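Local coordinates for protein thermosome subunit (Methanococcoides burtonii, PDB 3AQ1) that probably uses ATP binding and hydrolysis to help unfolded proteins fold, as a group II chaperonin of the TCP-1 family, at residues Glu122-Leu127 with Asp336-Ala341; Val129-Ser134 with Asp344-Val349. All coordinates share one frame; numbering follows the deposited sequence.

Interactions 1 and 2 are two successive meetings of the same pair of helices, 121-132 and 332-355, with centres about 10 Å apart. Along the chain the order is 122-127, 129-134, 336-341, 344-349, so the first segments of both contacts precede both second segments, and some 200 residues lie between the helices, among them all seven strands of a mixed sheet. Touching residues recur eight apart: L124 and V132 on one helix, L338 and L346, A341 and V349 on the other. In the group II chaperonin fold these helices belong to the intermediate domain, which joins the equatorial and apical domains; the contacts thus join, within this domain, two helices far apart in sequence.

Interaction 1: residues Glu122-Leu127 with Asp336-Ala341; sequences EKLSAL and DSLDHA
A small, buried, wholly apolar helix-to-helix contact joins L124 of helix 121-132 to L338 and A341 of helix 332-355, in what corresponds to the intermediate domain of the chaperonin fold. The nearest backbone approach is 7.7 Å, between CA of L124 and CA of L338, wider than the matching approach in interaction 2, and L124 spans most of it. L124 points straight at the other helix. Its CG lies anti to the backbone N (chi1 -163°), and of its two methyls CD2 does the touching. That methyl rests 3.6 Å from CB of A341 and 4.0 Å from CD2 of L338, meeting two residues that are three apart and thus about one turn from each other on helix 332-355. The A341 methyl faces L124 directly. L338 sets off to the flank and its CD2 reaches L124; the two side chains cross obliquely. Around this group, I112 and I161 pack on L124, while L327 of strand 323-329 touches L338 and also L127, so one residue of this strand touches both helices. Polar groups lie to the sides. K123 forms a salt bridge with D162. On the other helix, H340 ND1 donates a 2.8 Å hydrogen bond to O of D336, one turn back; the acceptor lies in the plane of the imidazole, and the N-H approaches from above the carbonyl plane. The backbone N of H340 reaches the same oxygen from the opposite face, so two donors share it, and the ND1 bond would favour this ring orientation. With no hydrogen bond or charge pair passing between 122-127 and 336-341, this end of the helix pair is held by methyl contacts and the burial of apolar surface.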
loop_
_atom_site.group_PDB
_atom_site.type_symbol
_atom_site.label_atom_id
_atom_site.label_comp_id
_atom_site.label_asym_id
_atom_site.label_seq_id
_atom_site.Cartn_x
_atom_site.Cartn_y
_atom_site.Cartn_z
ATOM N N GLU A 122 -7.867 11.887 13.683
ATOM C CA GLU A 122 -6.727 12.800 13.677
ATOM C C GLU A 122 -5.410 12.106 14.026
ATOM O O GLU A 122 -4.431 12.219 13.293
ATOM C CB GLU A 122 -6.961 13.970 14.635
ATOM C CG GLU A 122 -8.157 14.848 14.292
ATOM C CD GLU A 122 -9.504 14.256 14.715
ATOM O OE1 GLU A 122 -9.545 13.350 15.583
ATOM O OE2 GLU A 122 -10.533 14.719 14.179
ATOM N N LYS A 123 -5.394 11.398 15.154
ATOM C CA LYS A 123 -4.172 10.786 15.675
ATOM C C LYS A 123 -3.654 9.631 14.826
ATOM O O LYS A 123 -2.447 9.480 14.654
ATOM C CB LYS A 123 -4.348 10.326 17.129
ATOM C CG LYS A 123 -4.385 11.451 18.171
ATOM C CD LYS A 123 -4.945 10.938 19.504
ATOM C CE LYS A 123 -5.182 12.046 20.536
ATOM N NZ LYS A 123 -5.914 11.517 21.731
ATOM N N LEU A 124 -4.553 8.810 14.297
ATOM C CA LEU A 124 -4.110 7.719 13.441
ATOM C C LEU A 124 -3.555 8.245 12.109
ATOM O O LEU A 124 -2.674 7.637 11.504
ATOM C CB LEU A 124 -5.230 6.715 13.201
ATOM C CG LEU A 124 -4.714 5.377 12.685
ATOM C CD1 LEU A 124 -3.792 4.721 13.723
ATOM C CD2 LEU A 124 -5.861 4.473 12.333
ATOM N N SER A 125 -4.059 9.385 11.667
ATOM C CA SER A 125 -3.574 10.002 10.441
ATOM C C SER A 125 -2.137 10.493 10.609
ATOM O O SER A 125 -1.278 10.270 9.756
ATOM C CB SER A 125 -4.486 11.162 10.037
ATOM O OG SER A 125 -5.763 10.682 9.684
ATOM N N ALA A 126 -1.902 11.171 11.722
ATOM C CA ALA A 126 -0.579 11.630 12.093
ATOM C C ALA A 126 0.404 10.468 12.147
ATOM O O ALA A 126 1.526 10.560 11.663
ATOM C CB ALA A 126 -0.636 12.328 13.432
ATOM N N LEU A 127 -0.030 9.376 12.749
ATOM C CA LEU A 127 0.822 8.220 12.919
ATOM C C LEU A 127 1.143 7.622 11.552
ATOM O O LEU A 127 2.298 7.314 11.269
ATOM C CB LEU A 127 0.142 7.200 13.838
ATOM C CG LEU A 127 0.909 5.941 14.189
ATOM C CD1 LEU A 127 2.302 6.333 14.614
ATOM C CD2 LEU A 127 0.188 5.195 15.291
ATOM N N ASP A 336 -7.301 -3.930 17.385
ATOM C CA ASP A 336 -7.512 -4.720 16.170
ATOM C C ASP A 336 -7.978 -3.831 15.017
ATOM O O ASP A 336 -7.458 -3.928 13.903
ATOM C CB ASP A 336 -8.509 -5.859 16.388
ATOM C CG ASP A 336 -7.959 -6.961 17.268
ATOM O OD1 ASP A 336 -6.724 -7.153 17.303
ATOM O OD2 ASP A 336 -8.770 -7.642 17.932
ATOM N N SER A 337 -8.943 -2.959 15.302
ATOM C CA SER A 337 -9.500 -2.044 14.313
ATOM C C SER A 337 -8.502 -0.994 13.865
ATOM O O SER A 337 -8.418 -0.666 12.679
ATOM C CB SER A 337 -10.740 -1.339 14.875
ATOM O OG SER A 337 -11.659 -2.282 15.377
ATOM N N LEU A 338 -7.769 -0.435 14.820
ATOM C CA LEU A 338 -6.713 0.508 14.479
ATOM C C LEU A 338 -5.721 -0.137 13.505
ATOM O O LEU A 338 -5.388 0.455 12.480
ATOM C CB LEU A 338 -6.004 1.019 15.733
ATOM C CG LEU A 338 -6.878 1.925 16.603
ATOM C CD1 LEU A 338 -6.130 2.416 17.845
ATOM C CD2 LEU A 338 -7.415 3.092 15.784
ATOM N N ASP A 339 -5.279 -1.358 13.804
ATOM C CA ASP A 339 -4.385 -2.050 12.890
ATOM C C ASP A 339 -4.954 -2.130 11.477
ATOM O O ASP A 339 -4.267 -1.777 10.519
ATOM C CB ASP A 339 -4.004 -3.440 13.394
ATOM C CG ASP A 339 -3.204 -4.228 12.369
ATOM O OD1 ASP A 339 -1.961 -4.214 12.446
ATOM O OD2 ASP A 339 -3.812 -4.852 11.471
ATOM N N HIS A 340 -6.193 -2.590 11.330
ATOM C CA HIS A 340 -6.797 -2.665 9.992
ATOM C C HIS A 340 -6.812 -1.274 9.366
ATOM O O HIS A 340 -6.373 -1.080 8.226
ATOM C CB HIS A 340 -8.199 -3.280 10.027
ATOM C CG HIS A 340 -8.208 -4.754 10.313
ATOM N ND1 HIS A 340 -7.861 -5.280 11.540
ATOM C CD2 HIS A 340 -8.531 -5.813 9.531
ATOM C CE1 HIS A 340 -7.965 -6.596 11.502
ATOM N NE2 HIS A 340 -8.370 -6.945 10.293
ATOM N N ALA A 341 -7.269 -0.294 10.133
ATOM C CA ALA A 341 -7.326 1.060 9.622
ATOM C C ALA A 341 -5.937 1.545 9.148
ATOM O O ALA A 341 -5.759 1.883 7.971
ATOM C CB ALA A 341 -7.926 1.987 10.659
#

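Interaction 2: residues Val129-Ser134 with Asp344-Val349; sequences VKAVRS and DALHVV
V132, V349 and L346 carry most of this buried contact, with V132 contributing the largest share. It is helix-to-helix packing within what corresponds to the chaperonin's intermediate domain, with helix 101-109 against the pair. V132 lies near the C-terminal end of helix 121-132, its side chain directed toward helix 332-355, where its two methyls divide the work. CG1, anti to the backbone N (chi1 161°), reaches CG1 of V349 at 3.9 Å. CG2 turns to L346, lying 3.6 Å from its CD2 and 3.7 Å from its backbone O, so this branch packs against both the side chain and the main chain of the leucine. L346 leaves its own helix beside the interface rather than into it, and the CD2 branch at its tip makes the contact. V132 and L346 run past one another in opposite directions, whereas the V132 and V349 side chains meet at an angle. A131 adds its methyl, with CB 3.9 Å from the same CD2 of L346; that leucine methyl is thus shared by two consecutive residues of the first helix. The backbones come to 6.4 Å between CA of V132 and CA of L346. Beyond V132, N of S134 bonds to O of A131 at 3.0 Å, and R133 sends its guanidinium to a salt bridge with E101. L104 of helix 101-109 touches both V129 and V349, and V147 packs on L346. T128 touches L346 and V349 too, extending the seam along helix 121-132. Cohesion here comes from van der Waals contact of aliphatic branches and burial of apolar surface, with the two methyls of V132 each meeting one of two residues a helical turn apart.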
loop_
_atom_site.group_PDB
_atom_site.type_symbol
_atom_site.label_atom_id
_atom_site.label_comp_id
_atom_site.label_asym_id
_atom_site.label_seq_id
_atom_site.Cartn_x
_atom_site.Cartn_y
_atom_site.Cartn_z
ATOM N N VAL A 129 1.263 9.111 8.637
ATOM C CA VAL A 129 2.111 10.001 7.860
ATOM C C VAL A 129 3.569 9.981 8.354
ATOM O O VAL A 129 4.515 10.002 7.565
ATOM C CB VAL A 129 1.509 11.435 7.822
ATOM C CG1 VAL A 129 2.499 12.451 7.278
ATOM C CG2 VAL A 129 0.246 11.449 6.982
ATOM N N LYS A 130 3.735 9.904 9.666
ATOM C CA LYS A 130 5.050 9.869 10.281
ATOM C C LYS A 130 5.791 8.555 9.993
ATOM O O LYS A 130 7.013 8.537 9.879
ATOM C CB LYS A 130 4.891 10.085 11.775
ATOM C CG LYS A 130 6.153 9.996 12.577
ATOM C CD LYS A 130 5.877 10.425 14.006
ATOM C CE LYS A 130 7.095 10.266 14.900
ATOM N NZ LYS A 130 6.740 10.559 16.325
ATOM N N ALA A 131 5.040 7.463 9.886
ATOM C CA ALA A 131 5.593 6.153 9.571
ATOM C C ALA A 131 5.986 6.099 8.101
ATOM O O ALA A 131 7.125 5.764 7.764
ATOM C CB ALA A 131 4.573 5.065 9.883
ATOM N N VAL A 132 5.039 6.436 7.229
ATOM C CA VAL A 132 5.287 6.433 5.798
ATOM C C VAL A 132 6.439 7.352 5.448
ATOM O O VAL A 132 7.391 6.927 4.811
ATOM C CB VAL A 132 4.044 6.832 4.995
ATOM C CG1 VAL A 132 4.433 7.274 3.599
ATOM C CG2 VAL A 132 3.094 5.660 4.917
ATOM N N ARG A 133 6.366 8.604 5.891
ATOM C CA ARG A 133 7.438 9.571 5.631
ATOM C C ARG A 133 8.820 9.064 6.002
ATOM O O ARG A 133 9.817 9.595 5.527
ATOM C CB ARG A 133 7.186 10.900 6.352
ATOM C CG ARG A 133 6.294 11.840 5.581
ATOM C CD ARG A 133 5.981 13.071 6.378
ATOM N NE ARG A 133 7.166 13.879 6.628
ATOM C CZ ARG A 133 7.123 15.190 6.837
ATOM N NH1 ARG A 133 5.953 15.825 6.819
ATOM N NH2 ARG A 133 8.244 15.867 7.057
ATOM N N SER A 134 8.885 8.047 6.853
ATOM C CA SER A 134 10.165 7.635 7.406
ATOM C C SER A 134 10.732 6.401 6.708
ATOM O O SER A 134 11.834 5.961 7.015
ATOM C CB SER A 134 10.056 7.440 8.924
ATOM O OG SER A 134 10.042 6.078 9.300
ATOM N N ASP A 344 -4.624 0.220 5.892
ATOM C CA ASP A 344 -5.171 0.878 4.717
ATOM C C ASP A 344 -4.559 2.248 4.492
ATOM O O ASP A 344 -4.126 2.562 3.384
ATOM C CB ASP A 344 -6.687 0.989 4.803
ATOM C CG ASP A 344 -7.369 -0.334 4.627
ATOM O OD1 ASP A 344 -6.771 -1.226 3.993
ATOM O OD2 ASP A 344 -8.503 -0.482 5.131
ATOM N N ALA A 345 -4.518 3.063 5.542
ATOM C CA ALA A 345 -3.994 4.417 5.410
ATOM C C ALA A 345 -2.537 4.427 4.955
ATOM O O ALA A 345 -2.161 5.229 4.106
ATOM C CB ALA A 345 -4.162 5.189 6.695
ATOM N N LEU A 346 -1.721 3.542 5.527
ATOM C CA LEU A 346 -0.318 3.438 5.142
ATOM C C LEU A 346 -0.208 3.249 3.629
ATOM O O LEU A 346 0.505 3.989 2.960
ATOM C CB LEU A 346 0.390 2.294 5.892
ATOM C CG LEU A 346 0.737 2.532 7.367
ATOM C CD1 LEU A 346 1.007 1.238 8.104
ATOM C CD2 LEU A 346 1.883 3.492 7.533
ATOM N N HIS A 347 -0.943 2.278 3.098
ATOM C CA HIS A 347 -0.959 1.984 1.663
ATOM C C HIS A 347 -1.398 3.151 0.788
ATOM O O HIS A 347 -0.700 3.499 -0.163
ATOM C CB HIS A 347 -1.816 0.750 1.373
ATOM C CG HIS A 347 -1.134 -0.540 1.716
ATOM N ND1 HIS A 347 -0.446 -1.290 0.785
ATOM C CD2 HIS A 347 -1.013 -1.202 2.894
ATOM C CE1 HIS A 347 0.053 -2.364 1.372
ATOM N NE2 HIS A 347 -0.275 -2.334 2.652
ATOM N N VAL A 348 -2.545 3.750 1.105
ATOM C CA VAL A 348 -3.042 4.886 0.333
ATOM C C VAL A 348 -2.003 6.003 0.288
ATOM O O VAL A 348 -1.681 6.531 -0.774
ATOM C CB VAL A 348 -4.378 5.449 0.882
ATOM C CG1 VAL A 348 -4.899 6.517 -0.045
ATOM C CG2 VAL A 348 -5.404 4.348 1.014
ATOM N N VAL A 349 -1.475 6.369 1.441
ATOM C CA VAL A 349 -0.438 7.391 1.479
ATOM C C VAL A 349 0.832 6.985 0.698
ATOM O O VAL A 349 1.401 7.790 -0.049
ATOM C CB VAL A 349 -0.110 7.766 2.917
ATOM C CG1 VAL A 349 0.973 8.845 2.952
ATOM C CG2 VAL A 349 -1.375 8.239 3.602
#